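Local atomic coordinates of hdh assembly factor Kustc1130 (Kuenenia stuttgartiensis, PDB entry 6HIF), a protein that probably assists the assembly of hydrazine dehydrogenase (HDH), acting as an accessory factor. Residues G81-H86 with G104-H109. Residues are numbered along the deposited sequence; the frame is centred on the assembly and turned at random.
Sequences GGQSAH and GAKARH. With SO4 (sulfate ion), chain B; SO4 (sulfate ion), chain C.
Gln83 lies obliquely across Lys106, its amide NE2 3.3 Å from Lys106 CD and 3.6 Å from Lys106 CB, so that the two chains meet in van der Waals packing of an amide nitrogen on methylenes, with no polar bond made between them. The glutamine has CG beside its backbone N (chi1 -70°) and bends again at chi2 (-72°), which brings the amide nitrogen against the CB and CD methylenes. Nearer the backbone, Gln83 CB stands 4.4 Å from Ala107 CB. Ala107 is buried and packs on Ile44 and Glu79 as well, whereas the Gln83-Lys106 side lies toward solvent, where the lysine chain runs on and its end turns away from Gln83. A second, smaller touch is made by His109, whose NE2 comes 3.4 Å from Gly81 CA at an oblique angle. That nitrogen is hydrogen-bonded to Glu79, which would hold the imidazole next to Gly81. Gly81 and Gly82 lie in the short turn joining antiparallel strands 71-79 and 83-91, the latter the outermost strand of its four-stranded sheet within the chain. Against this turn packs the 3-10 segment 105-107 that follows strand 96-102, bringing the C-terminal tail beside the hairpin. With an alanine at Gln83, the carboxamide packed on Lys106 CB and CD would be gone, and the lysine methylenes would probably lose this cover and be freer to turn. Farther along the strand, clear of the tail, exposed His86 lies between two sulfates, probably from the crystallisation liquor. His86 N donates to O2 of the chain B sulfate at 2.8 Å in a nearly straight bond, and ND1 reaches O3 and O4 of the same ion. On the chain C sulfate, O2 accepts from His86 NE2 at 3.0 Å.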
ATOM      1  N   GLY Y  81      16.824  91.482  -3.674  1.00 76.29           N
ATOM      2  CA  GLY Y  81      17.830  92.492  -3.381  1.00 74.11           C
ATOM      3  C   GLY Y  81      18.247  93.270  -4.627  1.00 72.60           C
ATOM      4  O   GLY Y  81      18.635  94.432  -4.536  1.00 72.41           O
ATOM      5  N   GLY Y  82      18.167  92.610  -5.788  1.00 72.26           N
ATOM      6  CA  GLY Y  82      18.502  93.223  -7.061  1.00 72.24           C
ATOM      7  C   GLY Y  82      19.728  92.581  -7.707  1.00 74.00           C
ATOM      8  O   GLY Y  82      20.306  93.140  -8.637  1.00 72.79           O
ATOM      9  N   GLN Y  83      20.108  91.400  -7.204  1.00 75.98           N
ATOM     10  CA  GLN Y  83      21.274  90.677  -7.688  1.00 70.40           C
ATOM     11  C   GLN Y  83      20.819  89.545  -8.605  1.00 66.47           C
ATOM     12  O   GLN Y  83      19.780  88.930  -8.369  1.00 64.16           O
ATOM     13  CB  GLN Y  83      22.097  90.147  -6.513  1.00 69.79           C
ATOM     14  CG  GLN Y  83      22.808  91.237  -5.723  1.00 69.23           C
ATOM     15  CD  GLN Y  83      23.971  91.833  -6.482  1.00 69.93           C
ATOM     16  OE1 GLN Y  83      24.613  91.177  -7.299  1.00 75.23           O
ATOM     17  NE2 GLN Y  83      24.257  93.094  -6.213  1.00 65.66           N
ATOM     18  N   SER Y  84      21.615  89.284  -9.647  1.00 65.41           N
ATOM     19  CA  SER Y  84      21.275  88.284 -10.646  1.00 65.56           C
ATOM     20  C   SER Y  84      22.509  87.484 -11.052  1.00 64.77           C
ATOM     21  O   SER Y  84      23.626  87.999 -11.035  1.00 66.63           O
ATOM     22  CB  SER Y  84      20.592  88.906 -11.842  1.00 65.11           C
ATOM     23  OG  SER Y  84      21.437  89.848 -12.488  1.00 66.75           O
ATOM     24  N   ALA Y  85      22.282  86.215 -11.405  1.00 63.47           N
ATOM     25  CA  ALA Y  85      23.315  85.351 -11.951  1.00 65.04           C
ATOM     26  C   ALA Y  85      22.756  84.612 -13.163  1.00 64.79           C
ATOM     27  O   ALA Y  85      21.600  84.186 -13.149  1.00 61.99           O
ATOM     28  CB  ALA Y  85      23.804  84.393 -10.891  1.00 67.13           C
ATOM     29  N   HIS Y  86      23.589  84.471 -14.203  1.00 64.92           N
ATOM     30  CA  HIS Y  86      23.180  83.867 -15.462  1.00 64.29           C
ATOM     31  C   HIS Y  86      24.177  82.792 -15.885  1.00 61.56           C
ATOM     32  O   HIS Y  86      25.381  82.946 -15.693  1.00 60.86           O
ATOM     33  CB  HIS Y  86      23.024  84.937 -16.554  1.00 65.69           C
ATOM     34  CG  HIS Y  86      22.034  86.001 -16.218  1.00 66.12           C
ATOM     35  ND1 HIS Y  86      22.408  87.210 -15.665  1.00 68.19           N
ATOM     36  CD2 HIS Y  86      20.691  86.043 -16.344  1.00 66.19           C
ATOM     37  CE1 HIS Y  86      21.338  87.954 -15.468  1.00 68.73           C
ATOM     38  NE2 HIS Y  86      20.271  87.258 -15.876  1.00 67.79           N
ATOM     39  N   GLY Y 104      27.034  86.664  -4.716  1.00 49.74           N
ATOM     40  CA  GLY Y 104      27.861  87.604  -3.977  1.00 49.46           C
ATOM     41  C   GLY Y 104      27.272  87.943  -2.610  1.00 49.94           C
ATOM     42  O   GLY Y 104      26.210  87.442  -2.242  1.00 49.98           O
ATOM     43  N   ALA Y 105      27.981  88.818  -1.884  1.00 49.45           N
ATOM     44  CA  ALA Y 105      27.670  89.151  -0.501  1.00 49.23           C
ATOM     45  C   ALA Y 105      26.451  90.067  -0.415  1.00 49.41           C
ATOM     46  O   ALA Y 105      25.802  90.135   0.628  1.00 48.61           O
ATOM     47  CB  ALA Y 105      28.875  89.772   0.157  1.00 49.18           C
ATOM     48  N   LYS Y 106      26.143  90.753  -1.522  1.00 51.69           N
ATOM     49  CA  LYS Y 106      25.033  91.694  -1.575  1.00 51.99           C
ATOM     50  C   LYS Y 106      23.705  90.940  -1.581  1.00 50.78           C
ATOM     51  O   LYS Y 106      22.657  91.539  -1.358  1.00 52.37           O
ATOM     52  CB  LYS Y 106      25.152  92.610  -2.798  1.00 54.33           C
ATOM     53  CG  LYS Y 106      26.275  93.641  -2.755  1.00 57.64           C
ATOM     54  CD  LYS Y 106      26.560  94.255  -4.115  1.00 60.70           C
ATOM     55  CE  LYS Y 106      27.765  95.172  -4.142  1.00 63.08           C
ATOM     56  NZ  LYS Y 106      27.476  96.474  -3.498  1.00 68.44           N
ATOM     57  N   ALA Y 107      23.763  89.624  -1.825  1.00 49.98           N
ATOM     58  CA  ALA Y 107      22.575  88.791  -1.926  1.00 49.57           C
ATOM     59  C   ALA Y 107      22.208  88.199  -0.566  1.00 51.06           C
ATOM     60  O   ALA Y 107      21.270  87.412  -0.468  1.00 49.78           O
ATOM     61  CB  ALA Y 107      22.800  87.710  -2.953  1.00 48.97           C
ATOM     62  N   ARG Y 108      22.954  88.587   0.477  1.00 54.77           N
ATOM     63  CA  ARG Y 108      22.760  88.075   1.824  1.00 56.25           C
ATOM     64  C   ARG Y 108      21.940  89.079   2.626  1.00 59.82           C
ATOM     65  O   ARG Y 108      22.378  90.210   2.833  1.00 68.49           O
ATOM     66  CB  ARG Y 108      24.125  87.839   2.474  1.00 56.60           C
ATOM     67  CG  ARG Y 108      24.136  86.753   3.539  1.00 56.56           C
ATOM     68  CD  ARG Y 108      25.542  86.542   4.057  1.00 56.52           C
ATOM     69  NE  ARG Y 108      25.626  85.488   5.060  1.00 56.37           N
ATOM     70  CZ  ARG Y 108      26.751  85.107   5.653  1.00 56.65           C
ATOM     71  NH1 ARG Y 108      27.891  85.724   5.380  1.00 56.23           N
ATOM     72  NH2 ARG Y 108      26.734  84.106   6.516  1.00 55.78           N
ATOM     73  N   HIS Y 109      20.754  88.650   3.077  1.00 61.51           N
ATOM     74  CA  HIS Y 109      19.794  89.555   3.691  1.00 70.34           C
ATOM     75  C   HIS Y 109      19.443  89.100   5.106  1.00 74.38           C
ATOM     76  O   HIS Y 109      19.256  87.908   5.341  1.00 65.52           O
ATOM     77  CB  HIS Y 109      18.554  89.713   2.799  1.00 67.32           C
ATOM     78  CG  HIS Y 109      18.839  90.393   1.503  1.00 67.09           C
ATOM     79  ND1 HIS Y 109      19.245  91.715   1.434  1.00 71.91           N
ATOM     80  CD2 HIS Y 109      18.776  89.949   0.231  1.00 65.63           C
ATOM     81  CE1 HIS Y 109      19.416  92.055   0.172  1.00 74.25           C
ATOM     82  NE2 HIS Y 109      19.137  90.986  -0.583  1.00 71.00           N
TER
HETATM   83  S   SO4 B 202      25.885  87.097 -14.701  1.00132.95           S
HETATM   84  O1  SO4 B 202      27.157  87.847 -14.604  1.00130.86           O
HETATM   85  O2  SO4 B 202      26.087  85.704 -14.241  1.00132.47           O
HETATM   86  O3  SO4 B 202      24.855  87.740 -13.853  1.00130.35           O
HETATM   87  O4  SO4 B 202      25.444  87.094 -16.114  1.00136.11           O
HETATM   88  S   SO4 C 201      15.946  87.221 -16.892  1.00137.39           S
HETATM   89  O1  SO4 C 201      15.097  86.219 -16.207  1.00137.31           O
HETATM   90  O2  SO4 C 201      17.359  87.048 -16.494  1.00136.27           O
HETATM   91  O3  SO4 C 201      15.831  87.040 -18.357  1.00136.71           O
HETATM   92  O4  SO4 C 201      15.501  88.582 -16.512  1.00141.09           O